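Local coordinates for arginyl-tRNA synthetase (Campylobacter jejuni, PDB 3FNR), which catalyses the ATP-dependent attachment of L-arginine to tRNA(Arg), releasing AMP and diphosphate, at residues 293-296 with 297-300; 400-403 with 404-408; 5-8 with 9-13. The protein carries 1 engineered substitution. All blocks are in the same frame, centred on the assembly; numbering follows the deposited sequence.

Contact 1: residues 293-296 with 297-300; sequences FILM and SDVV
The carbonyl oxygen of Leu-295 is gripped by two amides of the first helical turn, both weakly. Asp-298 N lies 3.1 Å from Leu-295 O but meets it at a bent N-H...O angle of 124°, whereas Val-299 N, at 3.3 Å from the same oxygen, approaches more nearly straight. One residue on, Val-300 N reaches Met-296 O at 3.0 Å, the first i to i+4 bond of this turn that is not weak. Leu-295 thus holds the N-cap position of helix 296-303. Its side chain, carried beside its own backbone N (chi1 -87°), slants across the carboxylate of Asp-298, and Leu-295 CB lies 3.7 Å from Asp-298 OD1; this is an apolar group against a charged one. Ile-294 brings its CG2 branch, anti to the backbone N, within 4.0 Å of Val-299 CG2, and both side chains also rest on Ile-47. Backbone bonds join Ile-294 to Ile-47 and Met-296 to Leu-45, while the ring of Phe-293 stacks on that of His-46. Such a helix start, docked on the HIGH region and following what is probably the KMSKS-type signature loop of this family, belongs to the class I synthetase catalytic core.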
loop_
_atom_site.group_PDB
_atom_site.type_symbol
_atom_site.label_atom_id
_atom_site.label_comp_id
_atom_site.label_asym_id
_atom_site.label_seq_id
_atom_site.Cartn_x
_atom_site.Cartn_y
_atom_site.Cartn_z
ATOM N N PHE A 293 -17.920 10.014 -5.072
ATOM C CA PHE A 293 -17.035 8.905 -4.728
ATOM C C PHE A 293 -16.684 8.940 -3.241
ATOM O O PHE A 293 -16.618 10.013 -2.641
ATOM C CB PHE A 293 -15.741 8.981 -5.543
ATOM C CG PHE A 293 -15.949 8.933 -7.030
ATOM C CD1 PHE A 293 -16.128 7.716 -7.682
ATOM C CD2 PHE A 293 -15.945 10.106 -7.783
ATOM C CE1 PHE A 293 -16.315 7.665 -9.065
ATOM C CE2 PHE A 293 -16.130 10.070 -9.165
ATOM C CZ PHE A 293 -16.316 8.846 -9.808
ATOM N N ILE A 294 -16.456 7.771 -2.649
ATOM C CA ILE A 294 -15.958 7.707 -1.277
ATOM C C ILE A 294 -14.437 7.876 -1.299
ATOM O O ILE A 294 -13.733 7.196 -2.045
ATOM C CB ILE A 294 -16.370 6.399 -0.551
ATOM C CG1 ILE A 294 -17.893 6.252 -0.522
ATOM C CG2 ILE A 294 -15.812 6.361 0.875
ATOM C CD1 ILE A 294 -18.378 4.809 -0.419
ATOM N N LEU A 295 -13.952 8.795 -0.474
ATOM C CA LEU A 295 -12.550 9.171 -0.439
ATOM C C LEU A 295 -11.807 8.357 0.610
ATOM O O LEU A 295 -12.328 8.133 1.702
ATOM C CB LEU A 295 -12.426 10.658 -0.082
ATOM C CG LEU A 295 -12.480 11.799 -1.108
ATOM C CD1 LEU A 295 -13.717 11.776 -1.991
ATOM C CD2 LEU A 295 -12.374 13.145 -0.382
ATOM N N MET A 296 -10.588 7.934 0.278
ATOM C CA MET A 296 -9.681 7.273 1.224
ATOM C C MET A 296 -9.515 8.133 2.479
ATOM O O MET A 296 -9.544 7.623 3.601
ATOM C CB MET A 296 -8.326 7.004 0.550
ATOM C CG MET A 296 -7.303 6.259 1.397
ATOM S SD MET A 296 -5.779 5.918 0.495
ATOM C CE MET A 296 -4.578 6.263 1.735
ATOM N N SER A 297 -9.384 9.438 2.248
ATOM C CA SER A 297 -9.280 10.482 3.257
ATOM C C SER A 297 -10.429 10.490 4.261
ATOM O O SER A 297 -10.201 10.645 5.461
ATOM C CB SER A 297 -9.261 11.836 2.548
ATOM O OG SER A 297 -8.334 12.707 3.152
ATOM N N ASP A 298 -11.655 10.346 3.759
ATOM C CA ASP A 298 -12.850 10.357 4.593
ATOM C C ASP A 298 -12.883 9.155 5.532
ATOM O O ASP A 298 -13.237 9.287 6.705
ATOM C CB ASP A 298 -14.112 10.374 3.724
ATOM C CG ASP A 298 -14.357 11.726 3.057
ATOM O OD1 ASP A 298 -15.181 11.771 2.117
ATOM O OD2 ASP A 298 -13.742 12.737 3.465
ATOM N N VAL A 299 -12.502 7.995 5.003
ATOM C CA VAL A 299 -12.442 6.756 5.773
ATOM C C VAL A 299 -11.365 6.826 6.863
ATOM O O VAL A 299 -11.624 6.449 8.007
ATOM C CB VAL A 299 -12.273 5.531 4.836
ATOM C CG1 VAL A 299 -11.998 4.251 5.619
ATOM C CG2 VAL A 299 -13.525 5.362 3.951
ATOM N N VAL A 300 -10.181 7.345 6.527
ATOM C CA VAL A 300 -9.106 7.515 7.517
ATOM C C VAL A 300 -9.500 8.528 8.597
ATOM O O VAL A 300 -9.144 8.366 9.764
ATOM C CB VAL A 300 -7.735 7.895 6.885
ATOM C CG1 VAL A 300 -6.636 7.947 7.955
ATOM C CG2 VAL A 300 -7.329 6.901 5.837
#

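Contact 2: residues 400-403 with 404-408; sequences PDYL and KNLAA
Four successive i to i+4 backbone bonds, from Lys-404 N to Pro-400 O through Ala-407 N to Leu-403 O, make residues 400-408 an unbroken piece of alpha-helix. It belongs to helix 398-416 of the helical DALR anticodon-binding domain; one side is largely buried, while Asp-401, Lys-404 and Asn-405 lie toward solvent. Pro-400 lies in the first turn, where its lack of an N-H costs the helix no bond.

On the buried side Tyr-402 and Leu-406, one turn apart, lie side by side and point the same way. With CG anti to the backbone N in both residues (chi1 167° for Tyr-402), Leu-406 CD2 comes obliquely to the hydroxyl end of the ring, 3.6 Å from Tyr-402 CE2. The same methyl lies equally near Tyr-402 OH, whose polar need is met by the backbone carbonyl of Glu-379 in helix 371-381. Leu-403 packs on Ala-442 and Phe-443 of helix 425-445 and on Ile-340 of helix 336-353; Tyr-402 and Leu-406 also reach Ser-438 of the former. Within the segments, Leu-403 CD1 only just approaches Leu-406 CD2, at 4.5 Å. Ala-407, with its small side chain, sits against Ile-340 and Ala-343, and Pro-400 and Lys-404 touch Tyr-310 of helix 305-311.

The more exposed side carries a charge pair. Asp-401 and Lys-404 extend alongside each other, and their carboxylate and ammonium form a long salt bridge, 3.8 Å between Asp-401 OD2 and Lys-404 NZ, which is probably a modest electrostatic attraction. The lysine chain bends at chi3 (-60°) on its way there, and the carboxylate sits beside its end: Lys-404 CE lies as near to Asp-401 OD2 as NZ does, at 3.8 Å.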
loop_
_atom_site.group_PDB
_atom_site.type_symbol
_atom_site.label_atom_id
_atom_site.label_comp_id
_atom_site.label_asym_id
_atom_site.label_seq_id
_atom_site.Cartn_x
_atom_site.Cartn_y
_atom_site.Cartn_z
ATOM N N PRO A 400 -1.328 -9.910 10.190
ATOM C CA PRO A 400 -2.453 -9.774 11.141
ATOM C C PRO A 400 -2.892 -11.080 11.824
ATOM O O PRO A 400 -3.216 -11.055 13.013
ATOM C CB PRO A 400 -3.601 -9.245 10.270
ATOM C CG PRO A 400 -2.957 -8.616 9.110
ATOM C CD PRO A 400 -1.676 -9.339 8.871
ATOM N N ASP A 401 -2.903 -12.193 11.088
ATOM C CA ASP A 401 -3.263 -13.508 11.653
ATOM C C ASP A 401 -2.348 -13.928 12.806
ATOM O O ASP A 401 -2.823 -14.451 13.815
ATOM C CB ASP A 401 -3.235 -14.601 10.583
ATOM C CG ASP A 401 -4.378 -14.487 9.585
ATOM O OD1 ASP A 401 -4.342 -15.229 8.575
ATOM O OD2 ASP A 401 -5.296 -13.661 9.792
ATOM N N TYR A 402 -1.044 -13.709 12.629
ATOM C CA TYR A 402 -0.040 -14.022 13.638
ATOM C C TYR A 402 -0.313 -13.205 14.893
ATOM O O TYR A 402 -0.304 -13.727 16.008
ATOM C CB TYR A 402 1.374 -13.714 13.104
ATOM C CG TYR A 402 2.461 -13.721 14.171
ATOM C CD1 TYR A 402 3.052 -14.909 14.583
ATOM C CD2 TYR A 402 2.888 -12.535 14.765
ATOM C CE1 TYR A 402 4.042 -14.919 15.578
ATOM C CE2 TYR A 402 3.865 -12.534 15.756
ATOM C CZ TYR A 402 4.435 -13.723 16.161
ATOM O OH TYR A 402 5.409 -13.706 17.133
ATOM N N LEU A 403 -0.552 -11.915 14.679
ATOM C CA LEU A 403 -0.698 -10.945 15.739
ATOM C C LEU A 403 -1.970 -11.185 16.541
ATOM O O LEU A 403 -1.955 -11.084 17.773
ATOM C CB LEU A 403 -0.721 -9.562 15.117
ATOM C CG LEU A 403 0.297 -8.511 15.549
ATOM C CD1 LEU A 403 1.600 -9.107 16.074
ATOM C CD2 LEU A 403 0.543 -7.607 14.369
ATOM N N LYS A 404 -3.058 -11.491 15.831
ATOM C CA LYS A 404 -4.334 -11.879 16.430
ATOM C C LYS A 404 -4.173 -13.038 17.403
ATOM O O LYS A 404 -4.609 -12.962 18.552
ATOM C CB LYS A 404 -5.322 -12.305 15.345
ATOM C CG LYS A 404 -6.405 -11.306 15.040
ATOM C CD LYS A 404 -7.565 -11.963 14.280
ATOM C CE LYS A 404 -7.119 -12.569 12.945
ATOM N NZ LYS A 404 -8.255 -13.165 12.179
ATOM N N ASN A 405 -3.551 -14.111 16.924
ATOM C CA ASN A 405 -3.348 -15.301 17.727
ATOM C C ASN A 405 -2.390 -15.059 18.890
ATOM O O ASN A 405 -2.611 -15.561 19.986
ATOM C CB ASN A 405 -2.868 -16.455 16.852
ATOM C CG ASN A 405 -3.904 -16.878 15.823
ATOM O OD1 ASN A 405 -5.110 -16.879 16.091
ATOM N ND2 ASN A 405 -3.435 -17.246 14.638
ATOM N N LEU A 406 -1.344 -14.277 18.654
ATOM C CA LEU A 406 -0.381 -13.951 19.706
ATOM C C LEU A 406 -1.009 -13.109 20.816
ATOM O O LEU A 406 -0.703 -13.311 21.999
ATOM C CB LEU A 406 0.823 -13.227 19.116
ATOM C CG LEU A 406 1.969 -12.770 20.029
ATOM C CD1 LEU A 406 2.655 -13.944 20.707
ATOM C CD2 LEU A 406 2.970 -11.992 19.222
ATOM N N ALA A 407 -1.880 -12.170 20.441
ATOM C CA ALA A 407 -2.572 -11.333 21.428
ATOM C C ALA A 407 -3.546 -12.174 22.250
ATOM O O ALA A 407 -3.603 -12.029 23.468
ATOM C CB ALA A 407 -3.302 -10.192 20.765
ATOM N N ALA A 408 -4.287 -13.055 21.573
ATOM C CA ALA A 408 -5.243 -13.945 22.223
ATOM C C ALA A 408 -4.541 -14.815 23.266
ATOM O O ALA A 408 -4.964 -14.865 24.419
ATOM C CB ALA A 408 -5.941 -14.823 21.191
#

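Contact 3: residues 5-8 with 9-13; sequences KTFL and NELAN
One face of the Phe-7 ring is covered by Leu-11, whose CG stands over it while the Leu-11 CD1 methyl comes to 3.8 Å from Phe-7 CE2. The two side chains slant across each other one turn apart on the alpha-helix 5-17, which packs against helix 371-381 of the anticodon-binding part of the enzyme. With CG anti to the backbone N (chi1 -178°), the phenyl group is set beside its own carbonyl carbon and so on the side where Leu-11 follows. The ring is largely exposed within the monomer, and Phe-7 touches a neighbouring molecule in the crystal. Beneath the pair, Leu-11 N donates to Phe-7 O at 3.1 Å.

Leu-8 points to the buried side and meets Leu-377 and Leu-381; Leu-11 reaches Leu-381 too, so leucines make much of the packing on helix 371-381, joined by Lys-5 on Val-374. Asn-9 has a different task. Its carbonyl OD1 accepts a bond from Lys-430 NZ, a lysine that Asn-13 OD1 also binds one turn later, so two amides of this helix hold a single ammonium group of helix 425-445.

The other end of the Asn-9 amide faces a water. That water accepts from Asn-9 ND2 at 2.9 Å and has both Thr-6 O and the Glu-10 carboxylate as acceptors, with its two protons contested by others nearby, so which of these bonds holds at a given moment is not certain. Folded back by a bend at chi2 (-40°), Glu-10 brings OE2 to 2.9 Å from the water oxygen.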
loop_
_atom_site.group_PDB
_atom_site.type_symbol
_atom_site.label_atom_id
_atom_site.label_comp_id
_atom_site.label_asym_id
_atom_site.label_seq_id
_atom_site.Cartn_x
_atom_site.Cartn_y
_atom_site.Cartn_z
ATOM N N LYS A 5 14.011 -25.086 26.393
ATOM C CA LYS A 5 13.950 -23.771 27.020
ATOM C C LYS A 5 15.304 -23.079 27.017
ATOM O O LYS A 5 15.362 -21.857 26.880
ATOM C CB LYS A 5 13.394 -23.868 28.440
ATOM C CG LYS A 5 11.877 -23.896 28.480
ATOM C CD LYS A 5 11.384 -25.039 29.339
ATOM C CE LYS A 5 10.840 -24.548 30.641
ATOM N NZ LYS A 5 10.680 -25.657 31.626
ATOM N N THR A 6 16.375 -23.865 27.144
ATOM C CA THR A 6 17.746 -23.349 27.078
ATOM C C THR A 6 18.015 -22.672 25.735
ATOM O O THR A 6 18.570 -21.572 25.694
ATOM C CB THR A 6 18.811 -24.465 27.304
ATOM O OG1 THR A 6 18.491 -25.209 28.483
ATOM C CG2 THR A 6 20.218 -23.863 27.461
ATOM N N PHE A 7 17.598 -23.331 24.655
ATOM C CA PHE A 7 17.801 -22.836 23.296
ATOM C C PHE A 7 16.963 -21.587 23.045
ATOM O O PHE A 7 17.495 -20.551 22.653
ATOM C CB PHE A 7 17.477 -23.927 22.267
ATOM C CG PHE A 7 17.699 -23.500 20.829
ATOM C CD1 PHE A 7 18.990 -23.373 20.315
ATOM C CD2 PHE A 7 16.614 -23.233 19.991
ATOM C CE1 PHE A 7 19.201 -22.980 18.990
ATOM C CE2 PHE A 7 16.812 -22.833 18.661
ATOM C CZ PHE A 7 18.112 -22.710 18.160
ATOM N N LEU A 8 15.661 -21.687 23.306
ATOM C CA LEU A 8 14.745 -20.548 23.183
ATOM C C LEU A 8 15.159 -19.336 24.024
ATOM O O LEU A 8 15.001 -18.190 23.588
ATOM C CB LEU A 8 13.317 -20.965 23.524
ATOM C CG LEU A 8 12.589 -21.994 22.646
ATOM C CD1 LEU A 8 11.267 -22.372 23.291
ATOM C CD2 LEU A 8 12.357 -21.490 21.219
ATOM N N ASN A 9 15.694 -19.585 25.220
ATOM C CA ASN A 9 16.203 -18.505 26.068
ATOM C C ASN A 9 17.375 -17.787 25.410
ATOM O O ASN A 9 17.470 -16.566 25.480
ATOM C CB ASN A 9 16.627 -19.024 27.443
ATOM C CG ASN A 9 17.053 -17.915 28.380
ATOM O OD1 ASN A 9 16.308 -16.962 28.618
ATOM N ND2 ASN A 9 18.256 -18.035 28.921
ATOM N N GLU A 10 18.257 -18.545 24.761
ATOM C CA GLU A 10 19.372 -17.948 24.032
ATOM C C GLU A 10 18.886 -17.058 22.896
ATOM O O GLU A 10 19.383 -15.944 22.730
ATOM C CB GLU A 10 20.369 -19.004 23.538
ATOM C CG GLU A 10 21.360 -19.476 24.615
ATOM C CD GLU A 10 21.867 -18.344 25.507
ATOM O OE1 GLU A 10 22.541 -17.416 24.996
ATOM O OE2 GLU A 10 21.587 -18.386 26.726
ATOM N N LEU A 11 17.893 -17.542 22.150
ATOM C CA LEU A 11 17.227 -16.744 21.111
ATOM C C LEU A 11 16.556 -15.504 21.692
ATOM O O LEU A 11 16.613 -14.423 21.094
ATOM C CB LEU A 11 16.203 -17.587 20.340
ATOM C CG LEU A 11 16.711 -18.711 19.427
ATOM C CD1 LEU A 11 15.560 -19.270 18.603
ATOM C CD2 LEU A 11 17.837 -18.245 18.501
ATOM N N ALA A 12 15.936 -15.661 22.862
ATOM C CA ALA A 12 15.319 -14.541 23.577
ATOM C C ALA A 12 16.363 -13.500 23.950
ATOM O O ALA A 12 16.144 -12.305 23.753
ATOM C CB ALA A 12 14.577 -15.024 24.803
ATOM N N ASN A 13 17.512 -13.955 24.446
ATOM C CA ASN A 13 18.611 -13.054 24.784
ATOM C C ASN A 13 19.141 -12.287 23.577
ATOM O O ASN A 13 19.448 -11.106 23.688
ATOM C CB ASN A 13 19.751 -13.814 25.456
ATOM C CG ASN A 13 19.489 -14.086 26.925
ATOM O OD1 ASN A 13 18.683 -13.409 27.566
ATOM N ND2 ASN A 13 20.182 -15.078 27.469
HETATM O O HOH W 1 19.862 -20.280 28.007
#

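Followed from the N terminus, the chain makes contact 3 first, in helix 5-17, then contact 1 at the start of helix 296-303, and finally contact 2 in helix 398-416. Each lies within eight or nine consecutive residues, so none closes a long loop, and the three run in series without nesting or crossing. Contact 1 belongs to the catalytic core, contact 2 to the DALR domain. Contact 3, distant in sequence, is nearer in space to contact 2 (centres about 22 Å apart) than to contact 1 (about 46 Å). Helix 371-381 is a shared partner of contacts 2 and 3, receiving leucines from both, while helix 305-311 borders both contact 1 and contact 2.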